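Local coordinates for protein adenine Deaminase (Enterococcus faecalis, PDB 2ICS) that binds two zinc ions and adenine and, in vitro, deacetylates acetyl-(R)-mandelate with very low efficiency, at residues 57-62 with 313-318. Sequence-based numbering, arbitrary orientation.
Sequences IDDHVH and ENFHLT. With ZN (zinc ion), chain B.
Asp59 reaches both Asn314 and Phe315 with its OD2 while its CB packs on the ring, an example of how the residue next to a metal ligand, pointing the other way, can join the end of a strand to the C-terminal end of a helix. OD2 accepts a weak but fairly straight hydrogen bond from Asn314 ND2 (3.4 Å, 160° at the hydrogen), the carboxylate and amide planes being moderately turned. The same OD2 lies in the plane of the Phe315 ring, 3.6 Å from the edge carbon CE2, with the carboxylate turned 85° to the ring. This placement follows from the Asp59 torsion (chi1 71°), which tucks CG between backbone N and carbonyl carbon. Asn314 ND2 also reaches Ser268 OG weakly.

From the corner at Asp59 and His60 onward, the HxH pair of the amidohydrolases binds zinc: His60 NE2 at 2.2 Å and His62 NE2 at 2.0 Å, with a water, Asp272 and the carbamate of carboxylated Lys154. Thr210 OG1 and Thr91 OG1 are hydrogen-bonded to ND1 of His60 and His62, helping orient the rings.

Helix 309-314 ends in a Schellman motif at His316, and Phe315 packs on Ile87 of strand 83-89 and Met186 of strand 186-189, both also touched by Asp59 from strand 51-61.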
loop_
_atom_site.group_PDB
_atom_site.type_symbol
_atom_site.label_atom_id
_atom_site.label_comp_id
_atom_site.label_asym_id
_atom_site.label_seq_id
_atom_site.Cartn_x
_atom_site.Cartn_y
_atom_site.Cartn_z
ATOM N N ILE A 57 -2.395 -6.520 0.663
ATOM C CA ILE A 57 -1.622 -5.583 1.473
ATOM C C ILE A 57 -1.699 -4.168 0.906
ATOM O O ILE A 57 -1.383 -3.942 -0.265
ATOM C CB ILE A 57 -0.118 -5.994 1.517
ATOM C CG1 ILE A 57 0.034 -7.413 2.067
ATOM C CG2 ILE A 57 0.667 -5.018 2.377
ATOM C CD1 ILE A 57 1.459 -7.990 1.916
ATOM N N ASP A 58 -2.108 -3.217 1.745
ATOM C CA ASP A 58 -2.216 -1.812 1.345
ATOM C C ASP A 58 -1.038 -1.085 1.988
ATOM O O ASP A 58 -1.098 -0.759 3.168
ATOM C CB ASP A 58 -3.525 -1.222 1.871
ATOM C CG ASP A 58 -3.897 0.080 1.190
ATOM O OD1 ASP A 58 -2.996 0.754 0.643
ATOM O OD2 ASP A 58 -5.096 0.436 1.212
ATOM N N ASP A 59 0.023 -0.817 1.227
ATOM C CA ASP A 59 1.196 -0.170 1.811
ATOM C C ASP A 59 1.179 1.353 1.953
ATOM O O ASP A 59 2.221 1.968 2.166
ATOM C CB ASP A 59 2.488 -0.618 1.096
ATOM C CG ASP A 59 2.614 -0.065 -0.310
ATOM O OD1 ASP A 59 1.878 0.884 -0.659
ATOM O OD2 ASP A 59 3.470 -0.581 -1.059
ATOM N N HIS A 60 0.016 1.972 1.811
ATOM C CA HIS A 60 -0.065 3.407 2.030
ATOM C C HIS A 60 -1.423 3.669 2.655
ATOM O O HIS A 60 -2.440 3.783 1.969
ATOM C CB HIS A 60 0.116 4.227 0.750
ATOM C CG HIS A 60 0.215 5.699 1.008
ATOM N ND1 HIS A 60 0.916 6.579 0.215
ATOM C CD2 HIS A 60 -0.337 6.455 1.994
ATOM C CE1 HIS A 60 0.771 7.817 0.731
ATOM N NE2 HIS A 60 0.018 7.792 1.812
ATOM N N VAL A 61 -1.411 3.786 3.977
ATOM C CA VAL A 61 -2.627 3.976 4.746
ATOM C C VAL A 61 -2.426 4.973 5.895
ATOM O O VAL A 61 -1.302 5.324 6.235
ATOM C CB VAL A 61 -3.049 2.598 5.310
ATOM C CG1 VAL A 61 -3.816 2.749 6.591
ATOM C CG2 VAL A 61 -3.844 1.847 4.266
ATOM N N HIS A 62 -3.531 5.425 6.479
ATOM C CA HIS A 62 -3.501 6.327 7.619
ATOM C C HIS A 62 -4.552 5.802 8.592
ATOM O O HIS A 62 -5.752 6.053 8.442
ATOM C CB HIS A 62 -3.793 7.753 7.169
ATOM C CG HIS A 62 -2.683 8.348 6.361
ATOM N ND1 HIS A 62 -1.441 8.650 6.875
ATOM C CD2 HIS A 62 -2.601 8.599 5.030
ATOM C CE1 HIS A 62 -0.659 9.056 5.861
ATOM N NE2 HIS A 62 -1.318 9.046 4.719
ATOM N N GLU A 313 7.371 -7.063 -0.848
ATOM C CA GLU A 313 8.775 -6.861 -1.193
ATOM C C GLU A 313 9.245 -5.423 -0.951
ATOM O O GLU A 313 10.369 -5.203 -0.507
ATOM C CB GLU A 313 9.023 -7.223 -2.655
ATOM C CG GLU A 313 9.225 -8.704 -2.907
ATOM C CD GLU A 313 9.356 -9.021 -4.385
ATOM O OE1 GLU A 313 9.840 -8.150 -5.138
ATOM O OE2 GLU A 313 8.991 -10.145 -4.792
ATOM N N ASN A 314 8.394 -4.446 -1.247
ATOM C CA ASN A 314 8.769 -3.047 -1.049
ATOM C C ASN A 314 9.226 -2.780 0.381
ATOM O O ASN A 314 10.168 -2.021 0.603
ATOM C CB ASN A 314 7.598 -2.102 -1.345
ATOM C CG ASN A 314 7.181 -2.111 -2.801
ATOM O OD1 ASN A 314 7.916 -2.585 -3.673
ATOM N ND2 ASN A 314 5.994 -1.560 -3.074
ATOM N N PHE A 315 8.553 -3.407 1.343
ATOM C CA PHE A 315 8.866 -3.193 2.747
ATOM C C PHE A 315 9.385 -4.392 3.522
ATOM O O PHE A 315 9.285 -4.453 4.746
ATOM C CB PHE A 315 7.642 -2.585 3.429
ATOM C CG PHE A 315 7.295 -1.232 2.891
ATOM C CD1 PHE A 315 8.032 -0.116 3.268
ATOM C CD2 PHE A 315 6.296 -1.086 1.936
ATOM C CE1 PHE A 315 7.786 1.127 2.696
ATOM C CE2 PHE A 315 6.042 0.155 1.355
ATOM C CZ PHE A 315 6.790 1.263 1.737
ATOM N N HIS A 316 9.943 -5.346 2.795
ATOM C CA HIS A 316 10.529 -6.521 3.405
ATOM C C HIS A 316 9.656 -7.296 4.379
ATOM O O HIS A 316 10.109 -7.689 5.455
ATOM C CB HIS A 316 11.849 -6.115 4.068
ATOM C CG HIS A 316 12.824 -5.507 3.109
ATOM N ND1 HIS A 316 13.426 -4.287 3.328
ATOM C CD2 HIS A 316 13.266 -5.931 1.901
ATOM C CE1 HIS A 316 14.193 -3.984 2.295
ATOM N NE2 HIS A 316 14.113 -4.965 1.415
ATOM N N LEU A 317 8.394 -7.502 4.010
ATOM C CA LEU A 317 7.503 -8.300 4.835
ATOM C C LEU A 317 7.784 -9.720 4.330
ATOM O O LEU A 317 7.008 -10.298 3.563
ATOM C CB LEU A 317 6.036 -7.914 4.604
ATOM C CG LEU A 317 5.606 -6.499 5.013
ATOM C CD1 LEU A 317 6.029 -6.204 6.450
ATOM C CD2 LEU A 317 6.240 -5.499 4.083
ATOM N N THR A 318 8.929 -10.248 4.756
ATOM C CA THR A 318 9.410 -11.571 4.365
ATOM C C THR A 318 8.439 -12.714 4.626
ATOM O O THR A 318 8.457 -13.720 3.924
ATOM C CB THR A 318 10.744 -11.904 5.081
ATOM O OG1 THR A 318 10.549 -11.874 6.501
ATOM C CG2 THR A 318 11.818 -10.891 4.708
HETATM ZN ZN ZN B . -0.883 9.553 2.840
HETATM O O HOH W 1 -1.014 10.690 1.184
#